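Local coordinates for methanol--corrinoid protein co-methyltransferase (Methanosarcina barkeri, PDB 2I2X), which catalyses methyl transfer from methanol to the cob(I)amide cofactor carried by its partner MtaC, a zinc-dependent step of methanogenesis, at residues 3-8 / 254-259; 7-12 / 378-383; 198-203 / 212-217. All coordinates share one frame; numbering follows the deposited sequence.

Interaction 1 of 3, residues 3-8 / 254-259; sequences AKRYTS and SLVAYE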
ATOM      1  N   ALA A   3      25.180  -5.790 -30.164  1.00 35.31           N
ATOM      2  CA  ALA A   3      25.856  -4.968 -31.216  1.00 34.98           C
ATOM      3  C   ALA A   3      27.246  -4.518 -30.733  1.00 34.23           C
ATOM      4  O   ALA A   3      28.247  -5.081 -31.166  1.00 34.85           O
ATOM      5  CB  ALA A   3      24.977  -3.763 -31.639  1.00 35.18           C
ATOM      6  N   LYS A   4      27.318  -3.542 -29.828  1.00 32.74           N
ATOM      7  CA  LYS A   4      28.629  -3.006 -29.400  1.00 31.30           C
ATOM      8  C   LYS A   4      28.952  -3.339 -27.935  1.00 28.94           C
ATOM      9  O   LYS A   4      28.432  -2.715 -27.016  1.00 29.04           O
ATOM     10  CB  LYS A   4      28.716  -1.490 -29.690  1.00 31.80           C
ATOM     11  CG  LYS A   4      30.074  -0.821 -29.361  1.00 34.13           C
ATOM     12  CD  LYS A   4      31.231  -1.404 -30.184  1.00 39.70           C
ATOM     13  CE  LYS A   4      32.587  -0.755 -29.814  1.00 42.51           C
ATOM     14  NZ  LYS A   4      33.120  -1.179 -28.469  1.00 42.97           N
ATOM     15  N   ARG A   5      29.830  -4.307 -27.723  1.00 26.44           N
ATOM     16  CA  ARG A   5      29.938  -4.955 -26.411  1.00 24.19           C
ATOM     17  C   ARG A   5      30.803  -4.230 -25.385  1.00 21.81           C
ATOM     18  O   ARG A   5      31.748  -3.562 -25.752  1.00 21.69           O
ATOM     19  CB  ARG A   5      30.337  -6.418 -26.578  1.00 24.24           C
ATOM     20  CG  ARG A   5      29.659  -7.017 -27.791  1.00 25.93           C
ATOM     21  CD  ARG A   5      29.127  -8.397 -27.562  1.00 26.72           C
ATOM     22  NE  ARG A   5      27.724  -8.330 -27.222  1.00 27.93           N
ATOM     23  CZ  ARG A   5      26.736  -8.982 -27.831  1.00 28.87           C
ATOM     24  NH1 ARG A   5      26.952  -9.804 -28.855  1.00 25.36           N
ATOM     25  NH2 ARG A   5      25.498  -8.809 -27.377  1.00 30.64           N
ATOM     26  N   TYR A   6      30.460  -4.358 -24.104  1.00 19.12           N
ATOM     27  CA  TYR A   6      31.197  -3.680 -23.039  1.00 17.27           C
ATOM     28  C   TYR A   6      32.410  -4.475 -22.629  1.00 16.55           C
ATOM     29  O   TYR A   6      32.306  -5.654 -22.336  1.00 15.90           O
ATOM     30  CB  TYR A   6      30.304  -3.397 -21.807  1.00 16.36           C
ATOM     31  CG  TYR A   6      29.445  -2.182 -21.983  1.00 14.84           C
ATOM     32  CD1 TYR A   6      29.856  -0.933 -21.521  1.00 12.85           C
ATOM     33  CD2 TYR A   6      28.219  -2.267 -22.647  1.00 15.79           C
ATOM     34  CE1 TYR A   6      29.056   0.207 -21.722  1.00 11.53           C
ATOM     35  CE2 TYR A   6      27.412  -1.144 -22.846  1.00 14.29           C
ATOM     36  CZ  TYR A   6      27.850   0.084 -22.387  1.00 12.48           C
ATOM     37  OH  TYR A   6      27.060   1.171 -22.590  1.00 13.71           O
ATOM     38  N   THR A   7      33.563  -3.819 -22.600  1.00 16.66           N
ATOM     39  CA  THR A   7      34.818  -4.484 -22.206  1.00 16.82           C
ATOM     40  C   THR A   7      35.522  -3.653 -21.165  1.00 17.11           C
ATOM     41  O   THR A   7      36.673  -3.919 -20.810  1.00 17.83           O
ATOM     42  CB  THR A   7      35.750  -4.826 -23.435  1.00 16.72           C
ATOM     43  OG1 THR A   7      35.862  -3.685 -24.292  1.00 17.60           O
ATOM     44  CG2 THR A   7      35.146  -5.979 -24.269  1.00 15.21           C
ATOM     45  N   SER A   8      34.823  -2.635 -20.661  1.00 16.90           N
ATOM     46  CA  SER A   8      35.332  -1.868 -19.525  1.00 16.41           C
ATOM     47  C   SER A   8      34.167  -1.352 -18.697  1.00 15.68           C
ATOM     48  O   SER A   8      33.027  -1.445 -19.148  1.00 15.96           O
ATOM     49  CB  SER A   8      36.276  -0.745 -19.974  1.00 15.94           C
ATOM     50  OG  SER A   8      35.661   0.018 -20.976  1.00 17.26           O
ATOM     51  N   SER A 254      20.765  -8.939 -19.581  1.00  8.26           N
ATOM     52  CA  SER A 254      20.054  -7.663 -19.634  1.00  8.22           C
ATOM     53  C   SER A 254      20.961  -6.558 -20.164  1.00  7.87           C
ATOM     54  O   SER A 254      20.493  -5.622 -20.803  1.00  7.72           O
ATOM     55  CB  SER A 254      19.453  -7.301 -18.275  1.00  8.53           C
ATOM     56  OG  SER A 254      18.421  -8.231 -17.920  1.00 10.07           O
ATOM     57  N   LEU A 255      22.262  -6.696 -19.936  1.00  7.33           N
ATOM     58  CA  LEU A 255      23.234  -5.764 -20.480  1.00  7.45           C
ATOM     59  C   LEU A 255      23.124  -5.567 -22.003  1.00  7.71           C
ATOM     60  O   LEU A 255      23.454  -4.500 -22.513  1.00  8.69           O
ATOM     61  CB  LEU A 255      24.643  -6.207 -20.092  1.00  7.14           C
ATOM     62  CG  LEU A 255      25.814  -5.399 -20.662  1.00  8.35           C
ATOM     63  CD1 LEU A 255      25.857  -4.002 -20.093  1.00  8.74           C
ATOM     64  CD2 LEU A 255      27.151  -6.091 -20.427  1.00  8.53           C
ATOM     65  N   VAL A 256      22.648  -6.591 -22.719  1.00  7.68           N
ATOM     66  CA  VAL A 256      22.565  -6.570 -24.183  1.00  7.39           C
ATOM     67  C   VAL A 256      21.720  -5.412 -24.739  1.00  8.03           C
ATOM     68  O   VAL A 256      22.099  -4.784 -25.741  1.00  8.70           O
ATOM     69  CB  VAL A 256      22.079  -7.958 -24.786  1.00  7.65           C
ATOM     70  CG1 VAL A 256      21.840  -7.858 -26.263  1.00  6.48           C
ATOM     71  CG2 VAL A 256      23.078  -9.072 -24.502  1.00  4.61           C
ATOM     72  N   ALA A 257      20.586  -5.131 -24.096  1.00  7.96           N
ATOM     73  CA  ALA A 257      19.742  -4.002 -24.471  1.00  7.90           C
ATOM     74  C   ALA A 257      20.564  -2.716 -24.695  1.00  7.91           C
ATOM     75  O   ALA A 257      20.366  -1.988 -25.682  1.00  7.19           O
ATOM     76  CB  ALA A 257      18.680  -3.789 -23.412  1.00  7.84           C
ATOM     77  N   TYR A 258      21.501  -2.468 -23.785  1.00  8.05           N
ATOM     78  CA  TYR A 258      22.298  -1.236 -23.791  1.00  8.58           C
ATOM     79  C   TYR A 258      23.379  -1.320 -24.874  1.00  8.93           C
ATOM     80  O   TYR A 258      23.589  -0.372 -25.649  1.00  8.27           O
ATOM     81  CB  TYR A 258      22.830  -0.944 -22.361  1.00  8.83           C
ATOM     82  CG  TYR A 258      21.647  -0.993 -21.403  1.00  9.73           C
ATOM     83  CD1 TYR A 258      20.724   0.075 -21.328  1.00  9.17           C
ATOM     84  CD2 TYR A 258      21.361  -2.158 -20.699  1.00  8.63           C
ATOM     85  CE1 TYR A 258      19.585  -0.016 -20.528  1.00  9.23           C
ATOM     86  CE2 TYR A 258      20.243  -2.253 -19.918  1.00  9.15           C
ATOM     87  CZ  TYR A 258      19.359  -1.187 -19.824  1.00 11.04           C
ATOM     88  OH  TYR A 258      18.248  -1.333 -19.012  1.00 11.20           O
ATOM     89  N   GLU A 259      24.020  -2.486 -24.957  1.00  9.48           N
ATOM     90  CA  GLU A 259      24.962  -2.774 -26.035  1.00  9.39           C
ATOM     91  C   GLU A 259      24.290  -2.498 -27.362  1.00  9.49           C
ATOM     92  O   GLU A 259      24.900  -1.951 -28.263  1.00  9.81           O
ATOM     93  CB  GLU A 259      25.459  -4.222 -25.930  1.00  8.66           C
ATOM     94  CG  GLU A 259      26.504  -4.349 -24.840  1.00  9.74           C
ATOM     95  CD  GLU A 259      26.905  -5.762 -24.492  1.00 12.04           C
ATOM     96  OE1 GLU A 259      26.132  -6.714 -24.764  1.00 12.41           O
ATOM     97  OE2 GLU A 259      28.009  -5.915 -23.909  1.00 12.51           O
TER

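Interaction 2 of 3, residues 7-12 / 378-383; sequences TSMAYA and VGQSIV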
ATOM      1  N   THR A   7      33.563  -3.819 -22.600  1.00 16.66           N
ATOM      2  CA  THR A   7      34.818  -4.484 -22.206  1.00 16.82           C
ATOM      3  C   THR A   7      35.522  -3.653 -21.165  1.00 17.11           C
ATOM      4  O   THR A   7      36.673  -3.919 -20.810  1.00 17.83           O
ATOM      5  CB  THR A   7      35.750  -4.826 -23.435  1.00 16.72           C
ATOM      6  OG1 THR A   7      35.862  -3.685 -24.292  1.00 17.60           O
ATOM      7  CG2 THR A   7      35.146  -5.979 -24.269  1.00 15.21           C
ATOM      8  N   SER A   8      34.823  -2.635 -20.661  1.00 16.90           N
ATOM      9  CA  SER A   8      35.332  -1.868 -19.525  1.00 16.41           C
ATOM     10  C   SER A   8      34.167  -1.352 -18.697  1.00 15.68           C
ATOM     11  O   SER A   8      33.027  -1.445 -19.148  1.00 15.96           O
ATOM     12  CB  SER A   8      36.276  -0.745 -19.974  1.00 15.94           C
ATOM     13  OG  SER A   8      35.661   0.018 -20.976  1.00 17.26           O
ATOM     14  N   MET A   9      34.462  -0.874 -17.484  1.00 14.30           N
ATOM     15  CA  MET A   9      33.478  -0.345 -16.536  1.00 12.57           C
ATOM     16  C   MET A   9      33.374   1.183 -16.656  1.00 11.66           C
ATOM     17  O   MET A   9      34.381   1.871 -16.682  1.00 11.89           O
ATOM     18  CB  MET A   9      33.914  -0.654 -15.091  1.00 13.26           C
ATOM     19  CG  MET A   9      34.264  -2.093 -14.727  1.00 11.11           C
ATOM     20  SD  MET A   9      32.815  -3.107 -14.738  1.00 15.64           S
ATOM     21  CE  MET A   9      31.856  -2.477 -13.346  1.00 11.84           C
ATOM     22  N   ALA A  10      32.157   1.711 -16.699  1.00 10.83           N
ATOM     23  CA  ALA A  10      31.894   3.152 -16.677  1.00  9.64           C
ATOM     24  C   ALA A  10      32.426   3.844 -15.436  1.00  9.68           C
ATOM     25  O   ALA A  10      32.830   4.996 -15.492  1.00  9.97           O
ATOM     26  CB  ALA A  10      30.409   3.402 -16.779  1.00  9.24           C
ATOM     27  N   TYR A  11      32.412   3.148 -14.318  1.00  9.28           N
ATOM     28  CA  TYR A  11      32.857   3.696 -13.068  1.00  9.82           C
ATOM     29  C   TYR A  11      34.204   3.082 -12.706  1.00 10.18           C
ATOM     30  O   TYR A  11      34.407   1.890 -12.902  1.00  9.98           O
ATOM     31  CB  TYR A  11      31.844   3.333 -11.958  1.00  9.83           C
ATOM     32  CG  TYR A  11      30.533   4.056 -12.026  1.00  9.23           C
ATOM     33  CD1 TYR A  11      30.367   5.315 -11.427  1.00 10.40           C
ATOM     34  CD2 TYR A  11      29.441   3.484 -12.661  1.00  9.77           C
ATOM     35  CE1 TYR A  11      29.126   5.993 -11.496  1.00  9.05           C
ATOM     36  CE2 TYR A  11      28.200   4.153 -12.741  1.00  9.24           C
ATOM     37  CZ  TYR A  11      28.053   5.390 -12.147  1.00  9.68           C
ATOM     38  OH  TYR A  11      26.832   6.021 -12.245  1.00 10.55           O
ATOM     39  N   ALA A  12      35.099   3.871 -12.117  1.00 10.79           N
ATOM     40  CA  ALA A  12      36.431   3.372 -11.748  1.00 11.22           C
ATOM     41  C   ALA A  12      36.413   2.404 -10.579  1.00 11.67           C
ATOM     42  O   ALA A  12      37.283   1.552 -10.489  1.00 12.23           O
ATOM     43  CB  ALA A  12      37.375   4.536 -11.445  1.00 11.23           C
ATOM     44  N   VAL A 378      30.896  -8.285  -9.750  1.00  9.71           N
ATOM     45  CA  VAL A 378      30.279  -9.131 -10.756  1.00 10.02           C
ATOM     46  C   VAL A 378      30.338  -8.428 -12.089  1.00 10.33           C
ATOM     47  O   VAL A 378      30.651  -9.040 -13.083  1.00 10.20           O
ATOM     48  CB  VAL A 378      28.838  -9.514 -10.409  1.00 10.46           C
ATOM     49  CG1 VAL A 378      28.141 -10.184 -11.609  1.00  9.51           C
ATOM     50  CG2 VAL A 378      28.813 -10.426  -9.180  1.00  9.89           C
ATOM     51  N   GLY A 379      30.088  -7.122 -12.083  1.00 11.48           N
ATOM     52  CA  GLY A 379      30.383  -6.255 -13.229  1.00 11.64           C
ATOM     53  C   GLY A 379      31.765  -6.485 -13.862  1.00 12.12           C
ATOM     54  O   GLY A 379      31.858  -6.613 -15.098  1.00 12.41           O
ATOM     55  N   GLN A 380      32.820  -6.531 -13.036  1.00 11.71           N
ATOM     56  CA  GLN A 380      34.205  -6.673 -13.529  1.00 11.99           C
ATOM     57  C   GLN A 380      34.434  -8.045 -14.191  1.00 12.06           C
ATOM     58  O   GLN A 380      35.222  -8.175 -15.147  1.00 11.75           O
ATOM     59  CB  GLN A 380      35.244  -6.488 -12.410  1.00 11.48           C
ATOM     60  CG  GLN A 380      35.464  -5.063 -11.958  1.00 11.35           C
ATOM     61  CD  GLN A 380      36.244  -4.967 -10.644  1.00 11.01           C
ATOM     62  OE1 GLN A 380      35.937  -5.657  -9.661  1.00  9.96           O
ATOM     63  NE2 GLN A 380      37.242  -4.093 -10.614  1.00  8.75           N
ATOM     64  N   SER A 381      33.730  -9.052 -13.684  1.00 11.65           N
ATOM     65  CA  SER A 381      33.933 -10.403 -14.139  1.00 11.86           C
ATOM     66  C   SER A 381      33.275 -10.559 -15.502  1.00 12.48           C
ATOM     67  O   SER A 381      33.693 -11.396 -16.320  1.00 13.37           O
ATOM     68  CB  SER A 381      33.380 -11.412 -13.128  1.00 11.47           C
ATOM     69  OG  SER A 381      31.978 -11.525 -13.238  1.00 10.94           O
ATOM     70  N   ILE A 382      32.267  -9.737 -15.761  1.00 12.04           N
ATOM     71  CA  ILE A 382      31.621  -9.735 -17.066  1.00 12.08           C
ATOM     72  C   ILE A 382      32.483  -9.075 -18.145  1.00 12.85           C
ATOM     73  O   ILE A 382      32.660  -9.639 -19.225  1.00 13.08           O
ATOM     74  CB  ILE A 382      30.230  -9.050 -16.993  1.00 12.42           C
ATOM     75  CG1 ILE A 382      29.304  -9.884 -16.068  1.00 11.44           C
ATOM     76  CG2 ILE A 382      29.639  -8.788 -18.422  1.00  9.82           C
ATOM     77  CD1 ILE A 382      28.085  -9.156 -15.597  1.00  5.96           C
ATOM     78  N   VAL A 383      33.008  -7.879 -17.869  1.00 12.82           N
ATOM     79  CA  VAL A 383      33.628  -7.098 -18.927  1.00 12.48           C
ATOM     80  C   VAL A 383      34.963  -7.714 -19.337  1.00 12.91           C
ATOM     81  O   VAL A 383      35.396  -7.564 -20.486  1.00 13.32           O
ATOM     82  CB  VAL A 383      33.779  -5.584 -18.559  1.00 12.67           C
ATOM     83  CG1 VAL A 383      32.422  -4.966 -18.287  1.00 11.09           C
ATOM     84  CG2 VAL A 383      34.717  -5.386 -17.370  1.00 11.73           C
TER

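Interaction 3 of 3, residues 198-203 / 212-217; sequences LIWTDI and TISAGD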
ATOM      1  N   LEU A 198      18.421  -9.112 -31.038  1.00 12.81           N
ATOM      2  CA  LEU A 198      17.482  -8.961 -32.148  1.00 13.41           C
ATOM      3  C   LEU A 198      16.548  -7.809 -31.836  1.00 13.60           C
ATOM      4  O   LEU A 198      16.534  -6.775 -32.516  1.00 14.74           O
ATOM      5  CB  LEU A 198      16.637 -10.231 -32.306  1.00 13.72           C
ATOM      6  CG  LEU A 198      15.981 -10.725 -33.615  1.00 14.68           C
ATOM      7  CD1 LEU A 198      14.592 -11.279 -33.317  1.00 13.62           C
ATOM      8  CD2 LEU A 198      15.904  -9.704 -34.749  1.00 13.99           C
ATOM      9  N   ILE A 199      15.779  -7.976 -30.771  1.00 12.95           N
ATOM     10  CA  ILE A 199      14.711  -7.031 -30.458  1.00 12.02           C
ATOM     11  C   ILE A 199      15.196  -5.614 -30.128  1.00 11.59           C
ATOM     12  O   ILE A 199      14.598  -4.631 -30.584  1.00 10.87           O
ATOM     13  CB  ILE A 199      13.793  -7.600 -29.374  1.00 12.06           C
ATOM     14  CG1 ILE A 199      14.573  -7.816 -28.074  1.00 11.60           C
ATOM     15  CG2 ILE A 199      13.194  -8.921 -29.865  1.00 10.60           C
ATOM     16  CD1 ILE A 199      13.714  -8.249 -26.935  1.00 15.25           C
ATOM     17  N   TRP A 200      16.293  -5.500 -29.383  1.00 11.27           N
ATOM     18  CA  TRP A 200      16.751  -4.170 -28.975  1.00 11.53           C
ATOM     19  C   TRP A 200      17.371  -3.333 -30.101  1.00 12.20           C
ATOM     20  O   TRP A 200      17.355  -2.108 -30.052  1.00 12.64           O
ATOM     21  CB  TRP A 200      17.585  -4.219 -27.681  1.00 11.38           C
ATOM     22  CG  TRP A 200      16.626  -4.414 -26.500  1.00 10.87           C
ATOM     23  CD1 TRP A 200      16.353  -5.591 -25.830  1.00  9.74           C
ATOM     24  CD2 TRP A 200      15.751  -3.420 -25.939  1.00  7.20           C
ATOM     25  NE1 TRP A 200      15.377  -5.375 -24.883  1.00 10.54           N
ATOM     26  CE2 TRP A 200      14.991  -4.056 -24.928  1.00  8.38           C
ATOM     27  CE3 TRP A 200      15.558  -2.052 -26.175  1.00  6.76           C
ATOM     28  CZ2 TRP A 200      14.050  -3.365 -24.150  1.00  7.43           C
ATOM     29  CZ3 TRP A 200      14.617  -1.353 -25.389  1.00  6.75           C
ATOM     30  CH2 TRP A 200      13.880  -2.017 -24.394  1.00  6.80           C
ATOM     31  N   THR A 201      17.876  -4.004 -31.138  1.00 12.26           N
ATOM     32  CA  THR A 201      18.348  -3.327 -32.316  1.00 10.99           C
ATOM     33  C   THR A 201      17.162  -2.684 -32.999  1.00 11.22           C
ATOM     34  O   THR A 201      17.194  -1.511 -33.350  1.00 11.96           O
ATOM     35  CB  THR A 201      19.025  -4.334 -33.245  1.00 11.57           C
ATOM     36  OG1 THR A 201      20.184  -4.857 -32.568  1.00 11.67           O
ATOM     37  CG2 THR A 201      19.420  -3.677 -34.602  1.00  7.68           C
ATOM     38  N   ASP A 202      16.102  -3.444 -33.182  1.00 11.05           N
ATOM     39  CA  ASP A 202      14.913  -2.893 -33.767  1.00 11.42           C
ATOM     40  C   ASP A 202      14.246  -1.843 -32.876  1.00 12.21           C
ATOM     41  O   ASP A 202      13.826  -0.793 -33.398  1.00 12.53           O
ATOM     42  CB  ASP A 202      13.939  -4.001 -34.084  1.00 11.95           C
ATOM     43  CG  ASP A 202      14.411  -4.886 -35.210  1.00 13.03           C
ATOM     44  OD1 ASP A 202      15.232  -4.436 -36.060  1.00 16.92           O
ATOM     45  OD2 ASP A 202      13.960  -6.049 -35.233  1.00 13.03           O
ATOM     46  N   ILE A 203      14.158  -2.101 -31.556  1.00 12.22           N
ATOM     47  CA  ILE A 203      13.494  -1.142 -30.639  1.00 11.88           C
ATOM     48  C   ILE A 203      14.176   0.223 -30.679  1.00 12.31           C
ATOM     49  O   ILE A 203      13.513   1.236 -30.828  1.00 11.47           O
ATOM     50  CB  ILE A 203      13.337  -1.646 -29.191  1.00 10.83           C
ATOM     51  CG1 ILE A 203      12.313  -2.784 -29.150  1.00 10.76           C
ATOM     52  CG2 ILE A 203      12.851  -0.514 -28.314  1.00 10.09           C
ATOM     53  CD1 ILE A 203      12.526  -3.834 -28.056  1.00  6.26           C
ATOM     54  N   THR A 212      11.959   9.176 -29.345  1.00 15.79           N
ATOM     55  CA  THR A 212      11.691   8.727 -27.992  1.00 14.91           C
ATOM     56  C   THR A 212      12.890   7.998 -27.369  1.00 14.50           C
ATOM     57  O   THR A 212      14.007   8.023 -27.897  1.00 13.62           O
ATOM     58  CB  THR A 212      10.441   7.867 -27.929  1.00 15.51           C
ATOM     59  OG1 THR A 212      10.645   6.667 -28.702  1.00 16.31           O
ATOM     60  CG2 THR A 212       9.219   8.673 -28.435  1.00 14.20           C
ATOM     61  N   ILE A 213      12.673   7.358 -26.227  1.00 13.84           N
ATOM     62  CA  ILE A 213      13.805   6.730 -25.577  1.00 13.02           C
ATOM     63  C   ILE A 213      13.755   5.226 -25.527  1.00 12.12           C
ATOM     64  O   ILE A 213      12.783   4.644 -25.091  1.00 12.30           O
ATOM     65  CB  ILE A 213      14.161   7.413 -24.242  1.00 13.68           C
ATOM     66  CG1 ILE A 213      15.136   8.562 -24.590  1.00 14.87           C
ATOM     67  CG2 ILE A 213      14.815   6.415 -23.261  1.00 11.30           C
ATOM     68  CD1 ILE A 213      14.785   9.841 -23.991  1.00 16.88           C
ATOM     69  N   SER A 214      14.812   4.606 -26.027  1.00 10.80           N
ATOM     70  CA  SER A 214      14.954   3.169 -25.925  1.00 10.10           C
ATOM     71  C   SER A 214      15.453   2.909 -24.503  1.00  9.43           C
ATOM     72  O   SER A 214      16.628   3.127 -24.200  1.00  9.59           O
ATOM     73  CB  SER A 214      15.940   2.673 -26.993  1.00  9.86           C
ATOM     74  OG  SER A 214      16.198   1.296 -26.863  1.00 11.14           O
ATOM     75  N   ALA A 215      14.560   2.486 -23.619  1.00  8.25           N
ATOM     76  CA  ALA A 215      14.873   2.515 -22.205  1.00  7.70           C
ATOM     77  C   ALA A 215      15.604   1.271 -21.659  1.00  7.15           C
ATOM     78  O   ALA A 215      16.662   1.397 -21.051  1.00  6.95           O
ATOM     79  CB  ALA A 215      13.633   2.856 -21.390  1.00  7.55           C
ATOM     80  N   GLY A 216      15.046   0.082 -21.870  1.00  7.11           N
ATOM     81  CA  GLY A 216      15.700  -1.166 -21.467  1.00  6.96           C
ATOM     82  C   GLY A 216      14.698  -2.228 -21.044  1.00  7.59           C
ATOM     83  O   GLY A 216      13.501  -1.952 -20.950  1.00  7.68           O
ATOM     84  N   ASP A 217      15.218  -3.420 -20.754  1.00  7.80           N
ATOM     85  CA  ASP A 217      14.485  -4.694 -20.581  1.00  8.03           C
ATOM     86  C   ASP A 217      14.681  -5.167 -19.129  1.00  7.42           C
ATOM     87  O   ASP A 217      15.132  -4.398 -18.284  1.00  7.92           O
ATOM     88  CB  ASP A 217      15.130  -5.722 -21.532  1.00  8.41           C
ATOM     89  CG  ASP A 217      14.182  -6.819 -21.981  1.00  9.52           C
ATOM     90  OD1 ASP A 217      13.627  -7.555 -21.144  1.00 10.73           O
ATOM     91  OD2 ASP A 217      14.033  -6.981 -23.206  1.00 13.06           O
TER

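Interaction 1 of 3, residues 3-8 / 254-259
E259, the last residue of helix 240-259, is gripped by three consecutive residues of the N-terminal arm, K4, R5 and Y6. Two of the bonds run to the arm's backbone. K4 N donates to the carbonyl O of E259 at 3.3 Å, coming in from above the carbonyl plane, while Y6 N reaches E259 OE2 at 2.9 Å with an N-H...O angle of 164°, meeting that oxygen on its anti side and somewhat out of the carboxylate plane. E259 OE2 is also salt-bridged to R392 of helix 389-409, so it has two donors. The other oxygen, E259 OE1, lies at the edge of the R5 guanidinium; the R5 NE to E259 OE1 distance of 3.3 Å and a similar reach from NH2 make a salt bridge of two weak bonds, with the two planes 64° apart. The R5 chain bends at chi2 and chi3, which brings the guanidinium round to E259 OE1 and the V256 methyls. The apolar part of the contact is close-packed beside the carboxylate: Y6 turns its CD2 edge to E259 CG at 3.5 Å, ring and carboxylate planes only 15° apart, and the same CD2 meets L255 CD1 at 3.9 Å. I279 and T280 of helix 273-280 also touch the Y6 side chain. The outer side is looser. A3 and K4 are exposed, A3 CB merely grazes E259 O at 3.8 Å, and the K4 chain runs off away from the helix. A buried glutamate taking up backbone N-H and arginine donors thus fastens an irregular N-terminal arm to the C-terminal end of an outer helix of the TIM barrel.

Interaction 2 of 3, residues 7-12 / 378-383
T7 and V383 bring their backbones closest, CA to CA 4.4 Å, where the irregular N-terminal arm passes the C-terminal end of helix 372-383, and from there the chains diverge to 7.0 Å between the CA atoms of M9 and Q380. No hydrogen bond joins the two segments; the nearest thing to one is a CA-H...O contact from T7 CA to V383 O at 3.6 Å. V383 points its side chain at the arm and fills the angle between the chains: its CB sits 3.7 Å from T7 C, and CG1 lies against the carbonyl O of S8. Both V383 methyls also touch the sulfur of M9, with CG2 4.0 Å from M9 SD. This is an extended N-terminal arm laid over the last turns of a helix that follows the last barrel strand in sequence and probably belongs to the added helix bundle, and A10 continues it by backbone hydrogen bonding to I279 of helix 273-280. M9 does the rest of the work. With chi1, chi2 and chi3 all near -60° its chain curls back, so that the thioether rather than the CB faces the helix. M9 SD rests on the peptide of G379, 3.6 Å from its carbonyl C, and M9 CE lies over the same residue. Q380 adds a looser flank, its CG 4.2 Å from M9 CG, at the exposed margin. S381, on the side away from the arm, bonds its OG back to V378 O at 2.8 Å; I382 packs onto A251 and P252 of helix 240-259.

Interaction 3 of 3, residues 198-203 / 212-217
The W200 indole is met at its edges by D217 and S214 and pressed on both faces by helices. At the pyrrole edge NE1 donates to D217 OD2, 2.7 Å away and only 4° out of the ring plane; at the benzene edge CZ3 lies 3.4 Å from S214 OG, whose hydrogen-bond partner is S204 OG. I203 CD1 sits over the centre of one face, 3.8 Å above it, and A257 of helix 240-259 covers the pyrrole end of the other. The backbone of G216 approaches obliquely, its C atom 3.4 Å from W200 CZ2. With CG anti to its own carbonyl carbon, W200 reaches out from helix 181-210 to strand 213-216 and D217. Helix and strand segments run nearly antiparallel, 154° between directions and 9.6 Å between axes, as a helix and the strand after it do in a TIM barrel's beta-alpha-beta crossover. The indole bond uses the anti lone pair of D217 OD2, ring and carboxylate planes lying 67° apart. I199 CD1 adds an apolar neighbour at 4.0 Å from D217 OD2. Replacing W200 with a leucine would probably cost D217 OD2 its indole N-H donor and open a gap between I203, A257 and the G216 backbone. S165 OG also bonds to D217 OD2, and R253 forms a salt bridge with OD1, so both oxygens of this buried carboxylate are held. Because the D217 side chain lies about 5 Å from that of E164, W200 probably helps to fix an acid next to this zinc ligand.

Interactions 1 and 2 are successive holds on one N-terminal arm: they share T7 and S8, their centres are 11 Å apart, and they touch where L255 CD2 meets I382 CG2 at 4.2 Å. Interaction 3 is nested in the sequence inside the loops closed by both others, but in space only interaction 1 reaches it. Helix 240-259 is the bridge, Y258 CE1 lying 3.3 Å from A215 O. Interaction 2 stays about 14 Å from interaction 3 at the nearest atoms. Of the three, 198-203/212-217 comes near the metal site that includes E164, the D217 side chain lying about 8 Å from a bound zinc ion; the arm contacts are remote from the annotated sites.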